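Local coordinates for protein aminoglycoside N(3)-acetyltransferase, AAC(3)-IVa (Escherichia coli, PDB 6MN3) that transfers an acetyl group from acetyl-CoA to the N3 amine of 2-deoxystreptamine aminoglycosides and so probably confers resistance to antibiotics such as gentamicin and apramycin, at residues A[24-29]-A[59-64]; A[137-142]-A[220-225]; A[240-245]-A[254-259]. All coordinates share one frame; numbering follows the deposited sequence.

Contact 1: A[24-29]-A[59-64]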
loop_
_atom_site.group_PDB
_atom_site.type_symbol
_atom_site.label_atom_id
_atom_site.label_comp_id
_atom_site.label_asym_id
_atom_site.label_seq_id
_atom_site.Cartn_x
_atom_site.Cartn_y
_atom_site.Cartn_z
ATOM N N GLY A 24 -8.055 14.651 9.426
ATOM C CA GLY A 24 -6.843 15.437 9.484
ATOM C C GLY A 24 -5.558 14.641 9.481
ATOM O O GLY A 24 -4.479 15.241 9.521
ATOM N N GLY A 25 -5.630 13.313 9.430
ATOM C CA GLY A 25 -4.452 12.475 9.459
ATOM C C GLY A 25 -3.970 12.102 8.070
ATOM O O GLY A 25 -4.484 12.561 7.049
ATOM N N VAL A 26 -2.948 11.254 8.046
ATOM C CA VAL A 26 -2.423 10.684 6.812
ATOM C C VAL A 26 -2.951 9.264 6.695
ATOM O O VAL A 26 -2.873 8.486 7.653
ATOM C CB VAL A 26 -0.886 10.712 6.794
ATOM C CG1 VAL A 26 -0.355 9.999 5.566
ATOM C CG2 VAL A 26 -0.389 12.147 6.834
ATOM N N LEU A 27 -3.498 8.925 5.528
ATOM C CA LEU A 27 -4.144 7.634 5.312
ATOM C C LEU A 27 -3.648 7.034 4.003
ATOM O O LEU A 27 -3.912 7.578 2.925
ATOM C CB LEU A 27 -5.666 7.782 5.298
ATOM C CG LEU A 27 -6.474 6.497 5.114
ATOM C CD1 LEU A 27 -6.304 5.573 6.310
ATOM C CD2 LEU A 27 -7.940 6.818 4.887
ATOM N N LEU A 28 -2.930 5.916 4.099
ATOM C CA LEU A 28 -2.490 5.154 2.936
ATOM C C LEU A 28 -3.499 4.042 2.681
ATOM O O LEU A 28 -3.767 3.228 3.571
ATOM C CB LEU A 28 -1.093 4.576 3.148
ATOM C CG LEU A 28 -0.643 3.556 2.102
ATOM C CD1 LEU A 28 -0.510 4.214 0.735
ATOM C CD2 LEU A 28 0.665 2.890 2.515
ATOM N N VAL A 29 -4.051 4.005 1.472
ATOM C CA VAL A 29 -5.168 3.128 1.149
ATOM C C VAL A 29 -4.750 2.172 0.043
ATOM O O VAL A 29 -4.411 2.603 -1.067
ATOM C CB VAL A 29 -6.413 3.924 0.732
ATOM C CG1 VAL A 29 -7.521 2.979 0.292
ATOM C CG2 VAL A 29 -6.879 4.805 1.876
ATOM N N THR A 59 -4.500 14.002 4.547
ATOM C CA THR A 59 -3.791 13.691 3.315
ATOM C C THR A 59 -4.026 12.232 2.958
ATOM O O THR A 59 -3.813 11.344 3.790
ATOM C CB THR A 59 -2.294 13.972 3.449
ATOM O OG1 THR A 59 -2.099 15.358 3.751
ATOM C CG2 THR A 59 -1.573 13.635 2.150
ATOM N N LEU A 60 -4.466 11.993 1.727
ATOM C CA LEU A 60 -4.779 10.658 1.233
ATOM C C LEU A 60 -3.653 10.171 0.334
ATOM O O LEU A 60 -3.241 10.882 -0.587
ATOM C CB LEU A 60 -6.101 10.665 0.465
ATOM C CG LEU A 60 -6.473 9.397 -0.297
ATOM C CD1 LEU A 60 -6.678 8.240 0.669
ATOM C CD2 LEU A 60 -7.723 9.640 -1.133
ATOM N N VAL A 61 -3.157 8.963 0.600
ATOM C CA VAL A 61 -2.042 8.392 -0.144
ATOM C C VAL A 61 -2.453 7.033 -0.692
ATOM O O VAL A 61 -3.134 6.258 -0.013
ATOM C CB VAL A 61 -0.776 8.261 0.728
ATOM C CG1 VAL A 61 0.436 7.993 -0.146
ATOM C CG2 VAL A 61 -0.567 9.515 1.565
ATOM N N MET A 62 -2.032 6.744 -1.920
ATOM C CA MET A 62 -2.305 5.477 -2.578
ATOM C C MET A 62 -1.082 5.034 -3.365
ATOM O O MET A 62 -0.327 5.873 -3.872
ATOM C CB MET A 62 -3.502 5.571 -3.534
ATOM C CG MET A 62 -4.826 5.829 -2.860
ATOM S SD MET A 62 -6.160 5.750 -4.058
ATOM C CE MET A 62 -7.454 6.620 -3.181
ATOM N N PRO A 63 -0.861 3.726 -3.482
ATOM C CA PRO A 63 0.177 3.242 -4.397
ATOM C C PRO A 63 -0.168 3.622 -5.828
ATOM O O PRO A 63 -1.338 3.759 -6.193
ATOM C CB PRO A 63 0.154 1.723 -4.192
ATOM C CG PRO A 63 -1.203 1.434 -3.644
ATOM C CD PRO A 63 -1.561 2.623 -2.803
ATOM N N SER A 64 0.870 3.800 -6.645
ATOM C CA SER A 64 0.664 4.307 -7.995
ATOM C C SER A 64 1.820 3.949 -8.919
ATOM O O SER A 64 2.238 4.773 -9.739
ATOM C CB SER A 64 0.472 5.826 -7.957
ATOM O OG SER A 64 -0.105 6.304 -9.158
#

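Contact 2: A[137-142]-A[220-225]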
loop_
_atom_site.group_PDB
_atom_site.type_symbol
_atom_site.label_atom_id
_atom_site.label_comp_id
_atom_site.label_asym_id
_atom_site.label_seq_id
_atom_site.Cartn_x
_atom_site.Cartn_y
_atom_site.Cartn_z
ATOM N N GLU A 137 6.581 7.745 9.262
ATOM C CA GLU A 137 7.140 8.781 10.122
ATOM C C GLU A 137 6.128 9.872 10.450
ATOM O O GLU A 137 6.328 10.612 11.418
ATOM C CB GLU A 137 8.393 9.381 9.477
ATOM C CG GLU A 137 8.192 10.724 8.798
ATOM C CD GLU A 137 9.495 11.316 8.288
ATOM O OE1 GLU A 137 10.552 11.058 8.906
ATOM O OE2 GLU A 137 9.465 12.037 7.269
ATOM N N LEU A 138 5.047 9.982 9.678
ATOM C CA LEU A 138 3.984 10.936 9.959
ATOM C C LEU A 138 2.828 10.310 10.730
ATOM O O LEU A 138 1.750 10.907 10.803
ATOM C CB LEU A 138 3.476 11.559 8.656
ATOM C CG LEU A 138 4.378 12.638 8.053
ATOM C CD1 LEU A 138 4.291 12.630 6.539
ATOM C CD2 LEU A 138 4.022 14.010 8.601
ATOM N N ASP A 139 3.034 9.120 11.301
ATOM C CA ASP A 139 2.028 8.435 12.118
ATOM C C ASP A 139 0.759 8.144 11.320
ATOM O O ASP A 139 -0.359 8.250 11.830
ATOM C CB ASP A 139 1.708 9.233 13.384
ATOM C CG ASP A 139 1.237 8.350 14.522
ATOM O OD1 ASP A 139 1.391 7.116 14.419
ATOM O OD2 ASP A 139 0.715 8.890 15.520
ATOM N N GLY A 140 0.930 7.757 10.064
ATOM C CA GLY A 140 -0.207 7.523 9.201
ATOM C C GLY A 140 -0.964 6.253 9.545
ATOM O O GLY A 140 -0.515 5.390 10.301
ATOM N N GLN A 141 -2.158 6.155 8.969
ATOM C CA GLN A 141 -2.989 4.966 9.050
ATOM C C GLN A 141 -2.965 4.240 7.711
ATOM O O GLN A 141 -2.892 4.864 6.649
ATOM C CB GLN A 141 -4.433 5.320 9.415
ATOM C CG GLN A 141 -4.640 5.756 10.853
ATOM C CD GLN A 141 -6.079 6.149 11.131
ATOM O OE1 GLN A 141 -6.616 7.064 10.506
ATOM N NE2 GLN A 141 -6.715 5.452 12.065
ATOM N N VAL A 142 -3.024 2.913 7.771
ATOM C CA VAL A 142 -3.054 2.072 6.579
ATOM C C VAL A 142 -4.427 1.420 6.505
ATOM O O VAL A 142 -4.838 0.708 7.430
ATOM C CB VAL A 142 -1.940 1.016 6.594
ATOM C CG1 VAL A 142 -2.031 0.140 5.356
ATOM C CG2 VAL A 142 -0.576 1.687 6.671
ATOM N N LEU A 220 -8.052 -1.572 9.193
ATOM C CA LEU A 220 -7.388 -0.299 9.443
ATOM C C LEU A 220 -6.386 -0.476 10.573
ATOM O O LEU A 220 -6.765 -0.848 11.688
ATOM C CB LEU A 220 -8.409 0.785 9.790
ATOM C CG LEU A 220 -7.843 2.157 10.152
ATOM C CD1 LEU A 220 -7.178 2.800 8.946
ATOM C CD2 LEU A 220 -8.948 3.036 10.695
ATOM N N ILE A 221 -5.112 -0.214 10.284
ATOM C CA ILE A 221 -4.022 -0.387 11.237
ATOM C C ILE A 221 -3.117 0.834 11.165
ATOM O O ILE A 221 -2.845 1.351 10.077
ATOM C CB ILE A 221 -3.199 -1.667 10.961
ATOM C CG1 ILE A 221 -4.100 -2.844 10.572
ATOM C CG2 ILE A 221 -2.349 -2.023 12.167
ATOM C CD1 ILE A 221 -4.182 -3.087 9.074
ATOM N N ARG A 222 -2.649 1.292 12.326
ATOM C CA ARG A 222 -1.643 2.344 12.353
ATOM C C ARG A 222 -0.353 1.845 11.716
ATOM O O ARG A 222 0.099 0.730 11.993
ATOM C CB ARG A 222 -1.383 2.793 13.788
ATOM C CG ARG A 222 -2.368 3.824 14.309
ATOM C CD ARG A 222 -2.215 4.012 15.811
ATOM N NE ARG A 222 -0.820 3.923 16.234
ATOM C CZ ARG A 222 0.001 4.964 16.321
ATOM N NH1 ARG A 222 -0.434 6.179 16.017
ATOM N NH2 ARG A 222 1.255 4.790 16.713
ATOM N N SER A 223 0.237 2.677 10.853
ATOM C CA SER A 223 1.471 2.288 10.176
ATOM C C SER A 223 2.563 1.919 11.174
ATOM O O SER A 223 3.327 0.973 10.949
ATOM C CB SER A 223 1.944 3.412 9.259
ATOM O OG SER A 223 3.237 3.140 8.749
ATOM N N ARG A 224 2.651 2.652 12.286
ATOM C CA ARG A 224 3.657 2.337 13.296
ATOM C C ARG A 224 3.403 0.979 13.938
ATOM O O ARG A 224 4.356 0.271 14.284
ATOM C CB ARG A 224 3.696 3.433 14.362
ATOM C CG ARG A 224 4.037 4.811 13.821
ATOM C CD ARG A 224 5.467 5.201 14.149
ATOM N NE ARG A 224 5.757 6.583 13.774
ATOM C CZ ARG A 224 5.496 7.637 14.541
ATOM N NH1 ARG A 224 4.936 7.475 15.731
ATOM N NH2 ARG A 224 5.796 8.857 14.116
ATOM N N ASP A 225 2.135 0.595 14.103
ATOM C CA ASP A 225 1.837 -0.722 14.656
ATOM C C ASP A 225 2.198 -1.832 13.677
ATOM O O ASP A 225 2.640 -2.907 14.096
ATOM C CB ASP A 225 0.362 -0.807 15.046
ATOM C CG ASP A 225 0.044 -0.013 16.297
ATOM O OD1 ASP A 225 0.960 0.190 17.124
ATOM O OD2 ASP A 225 -1.123 0.407 16.457
HETATM O O HOH W 1 1.199 5.055 12.407
#

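Contact 3: A[240-245]-A[254-259]. With ZN (zinc ion), chain D.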
loop_
_atom_site.group_PDB
_atom_site.type_symbol
_atom_site.label_atom_id
_atom_site.label_comp_id
_atom_site.label_asym_id
_atom_site.label_seq_id
_atom_site.Cartn_x
_atom_site.Cartn_y
_atom_site.Cartn_z
ATOM N N ILE A 240 10.336 -15.338 8.406
ATOM C CA ILE A 240 8.970 -15.643 8.824
ATOM C C ILE A 240 7.999 -15.508 7.657
ATOM O O ILE A 240 7.010 -16.249 7.570
ATOM C CB ILE A 240 8.567 -14.743 10.010
ATOM C CG1 ILE A 240 7.133 -15.034 10.458
ATOM C CG2 ILE A 240 8.724 -13.271 9.654
ATOM C CD1 ILE A 240 6.990 -16.301 11.267
ATOM N N PHE A 241 8.263 -14.583 6.737
ATOM C CA PHE A 241 7.394 -14.338 5.596
ATOM C C PHE A 241 7.676 -15.261 4.417
ATOM O O PHE A 241 7.022 -15.129 3.378
ATOM C CB PHE A 241 7.526 -12.880 5.142
ATOM C CG PHE A 241 6.981 -11.882 6.125
ATOM C CD1 PHE A 241 5.826 -12.154 6.841
ATOM C CD2 PHE A 241 7.619 -10.670 6.329
ATOM C CE1 PHE A 241 5.321 -11.235 7.743
ATOM C CE2 PHE A 241 7.120 -9.748 7.228
ATOM C CZ PHE A 241 5.969 -10.031 7.937
ATOM N N LEU A 242 8.627 -16.182 4.546
ATOM C CA LEU A 242 9.007 -17.074 3.458
ATOM C C LEU A 242 8.282 -18.404 3.597
ATOM O O LEU A 242 8.292 -19.016 4.673
ATOM C CB LEU A 242 10.518 -17.307 3.442
ATOM C CG LEU A 242 11.416 -16.137 3.038
ATOM C CD1 LEU A 242 12.799 -16.652 2.670
ATOM C CD2 LEU A 242 10.803 -15.348 1.888
ATOM N N HIS A 243 7.654 -18.845 2.512
ATOM C CA HIS A 243 7.066 -20.173 2.492
ATOM C C HIS A 243 8.154 -21.216 2.729
ATOM O O HIS A 243 9.260 -21.088 2.190
ATOM C CB HIS A 243 6.376 -20.441 1.154
ATOM C CG HIS A 243 4.912 -20.134 1.155
ATOM N ND1 HIS A 243 4.387 -19.011 0.554
ATOM C CD2 HIS A 243 3.861 -20.810 1.675
ATOM C CE1 HIS A 243 3.076 -19.006 0.706
ATOM N NE2 HIS A 243 2.731 -20.086 1.384
ATOM N N PRO A 244 7.889 -22.248 3.525
ATOM C CA PRO A 244 8.875 -23.308 3.684
ATOM C C PRO A 244 9.067 -24.046 2.375
ATOM O O PRO A 244 8.174 -24.048 1.505
ATOM C CB PRO A 244 8.260 -24.211 4.761
ATOM C CG PRO A 244 6.803 -23.929 4.708
ATOM C CD PRO A 244 6.684 -22.482 4.339
ATOM N N PRO A 245 10.225 -24.681 2.181
ATOM C CA PRO A 245 10.435 -25.466 0.954
ATOM C C PRO A 245 9.434 -26.595 0.781
ATOM O O PRO A 245 9.264 -27.086 -0.343
ATOM C CB PRO A 245 11.866 -26.001 1.117
ATOM C CG PRO A 245 12.514 -25.067 2.096
ATOM C CD PRO A 245 11.425 -24.651 3.034
ATOM N N ALA A 254 12.920 -18.729 -4.403
ATOM C CA ALA A 254 13.890 -17.864 -5.069
ATOM C C ALA A 254 14.533 -16.899 -4.080
ATOM O O ALA A 254 15.738 -16.631 -4.161
ATOM C CB ALA A 254 13.218 -17.100 -6.208
ATOM N N ALA A 255 13.745 -16.367 -3.141
ATOM C CA ALA A 255 14.306 -15.488 -2.121
ATOM C C ALA A 255 15.210 -16.259 -1.169
ATOM O O ALA A 255 16.229 -15.732 -0.707
ATOM C CB ALA A 255 13.183 -14.789 -1.354
ATOM N N ARG A 256 14.856 -17.510 -0.869
ATOM C CA ARG A 256 15.692 -18.332 0.003
ATOM C C ARG A 256 17.063 -18.576 -0.616
ATOM O O ARG A 256 18.072 -18.634 0.097
ATOM C CB ARG A 256 14.990 -19.657 0.297
ATOM C CG ARG A 256 15.766 -20.593 1.213
ATOM C CD ARG A 256 15.205 -20.577 2.624
ATOM N NE ARG A 256 13.804 -20.992 2.657
ATOM C CZ ARG A 256 13.069 -21.050 3.763
ATOM N NH1 ARG A 256 13.600 -20.721 4.932
ATOM N NH2 ARG A 256 11.802 -21.435 3.700
ATOM N N GLN A 257 17.119 -18.711 -1.944
ATOM C CA GLN A 257 18.381 -19.005 -2.618
ATOM C C GLN A 257 19.399 -17.892 -2.399
ATOM O O GLN A 257 20.560 -18.152 -2.064
ATOM C CB GLN A 257 18.142 -19.221 -4.112
ATOM C CG GLN A 257 17.420 -20.512 -4.454
ATOM C CD GLN A 257 17.088 -20.615 -5.930
ATOM O OE1 GLN A 257 17.073 -19.613 -6.647
ATOM N NE2 GLN A 257 16.816 -21.830 -6.393
ATOM N N SER A 258 18.978 -16.640 -2.581
ATOM C CA SER A 258 19.884 -15.505 -2.442
ATOM C C SER A 258 20.139 -15.174 -0.977
ATOM O O SER A 258 20.076 -14.005 -0.581
ATOM C CB SER A 258 19.325 -14.282 -3.171
ATOM O OG SER A 258 19.272 -14.501 -4.570
ATOM N N ILE A 259 20.429 -16.197 -0.174
ATOM C CA ILE A 259 20.746 -16.040 1.244
ATOM C C ILE A 259 19.645 -15.285 1.981
ATOM O O ILE A 259 18.736 -15.889 2.549
ATOM C CB ILE A 259 22.108 -15.345 1.430
ATOM C CG1 ILE A 259 23.228 -16.208 0.845
ATOM C CG2 ILE A 259 22.362 -15.056 2.899
ATOM C CD1 ILE A 259 24.369 -15.411 0.251
HETATM ZN ZN ZN D . 5.670 -18.265 -1.043
#

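Contact 1: A[24-29]-A[59-64]
The carbonyl oxygen V61 O is approached by two donors of strand 26-29: the amide V29 N, in a hydrogen bond of 2.8 Å, and the weaker C-H donor L28 CA, at 3.2 Å. The bond pattern is that of parallel strands: L27 uses both its N-H and its C=O, to the peptides on either side of L60, and V29 adds its N-H. V61 N gives to L27 O at 2.8 Å, L27 N to T59 O, and T59 N to G25 O. P63 stops the series. With no N-H to offer V29 O, it presents its ring carbon CD at 3.3 Å instead, so the ladder between these two segments ends at the proline.

Branched aliphatic residues suit both faces of such a buried ladder. On one face V26 CG1 meets V61 CG2 at 4.0 Å, while L28 CD1 reaches over the V61 peptide toward V61 CG1 and the P63 ring. On the face of L27 and L60, V29 has CG1 anti to its backbone N (chi1 175°), which leaves CG2 beside that nitrogen and 3.6 Å from L60 CD1.

Strands 26-31 and 59-63 enclose helix 42-54 in the sequence, a beta-alpha-beta crossover, and L54 of that helix packs on L27 and L60. M62 and L60 also touch F91 of helix 86-91. F106 of strand 106-109 lies against L28 and V61, and strand 141-145 flanks strand 26-31 on its other edge, which places the contact inside the mixed central sheet.

Contact 2: A[137-142]-A[220-225]
The pairing of V142 with I221 belongs to the central mixed sheet, where strand 141-145 runs antiparallel to strand 216-222. They form a hydrogen-bonded pair, V142 N giving to I221 O at 2.8 Å and I221 N to V142 O, while Q141 and R222 make the adjoining non-hydrogen-bonded pair. Just beyond it strand gives way to helix: R222 is the N-cap of helix 223-236, and the first amide of that helix, S223 N, gives to G140 O at 2.9 Å. On the opposite segment D139, with positive phi, is the C-prime residue of the Schellman motif that ends helix 131-137.

Two arginines meet the D139 carboxylate in different ways. R222, bent at chi3 (37°), brings NH1 to within 2.6 Å of D139 OD1 in a salt bridge, with a weak hydrogen bond from the same nitrogen to OD2; the two planes stand 80° apart. R224 instead lies flat against the carboxylate, the planes 9° apart and OD1 over one guanidinium face, so this longer pairing rests on charge alone. Two of its nitrogens give to backbone oxygens at the helix end: NH2 to E137 O at 3.3 Å, coming from above the carbonyl plane, and NE to H136 O. Beside them a water gives to D139 OD1 and, at 2.7 Å, to G140 O, and accepts from R224 N.

Long arginine chains suit this partly exposed corner: R222 spans the carboxylates of D139 and D225, and R224 reaches both D139 and the helix C-terminus. The two guanidinium groups would favour an ionised D139, although D225 shares the charge of R222, and the helix-end carbonyls would be expected to stabilise the charge of R224.

Contact 3: A[240-245]-A[254-259]
L242 and A255 make the close, buried side of this contact, whereas R256 and P245 form its more open rim. L242 turns its side chain toward helix 250-257, with CG beside its own backbone N, and its methyl CD2 rests on A255 CB at 4.1 Å. A small alanine suits the helix face here, since it lets a leucine come close to the backbone: L242 CD1 lies 4.2 Å from R256 N. Y166 packs against both L242 and A255.

On the rim, R256 reaches across the loop with a chain bent at chi2 and chi3 (103° and 60°), and it buries more area than any other residue of the pair of segments. Its guanidinium lies with one face over L242 CB and directs an edge at the loop backbone, where NH2 makes a weak hydrogen bond of 3.0 Å to H243 O. The bond is strongly bent, 123° at the hydrogen. P245, a ring that stiffens the exposed end of the loop, crosses the arginine at about a right angle and puts CD 3.3 Å from the same NH2. The contact also buries R256 NE, which has no partner in the model.

The carbonyl that R256 touches through this weak bond belongs to a zinc ligand. H243 binds the zinc ion through ND1 at 2.2 Å, together with C191, C249 and C252, a site of three cysteines and one histidine whose CxxC pair lies between the two segments in sequence. Three cysteine sulfurs would probably leave that site with a net negative charge; any effect of R256 on it would be long-range and modest. Loop and helix are thus joined in three ways: by the zinc ion, through C252 of the helix, by the packing of L242 on A255, and, more loosely, by the weak R256 bond.

Overall arrangement
From the N terminus, contact 1 comes first: it closes the loop of residues 30-58, which carries helix 42-54, by laying strand 59-63 beside strand 26-31. Contact 2 closes a much longer excursion, residues 143-219, which includes the two-stranded sheet 168-174/181-187. Contact 3 closes only eight residues near the C terminus. The three follow in series, none nested in or crossing another. Contacts 1 and 2 share the central sheet, since Q141 pairs with V26 and L28, so strands 59-63, 26-31, 141-145 and 216-222 run on side by side. Helix 223-236 leads from there to contact 3, whose centre is about 27 Å from that of contact 2.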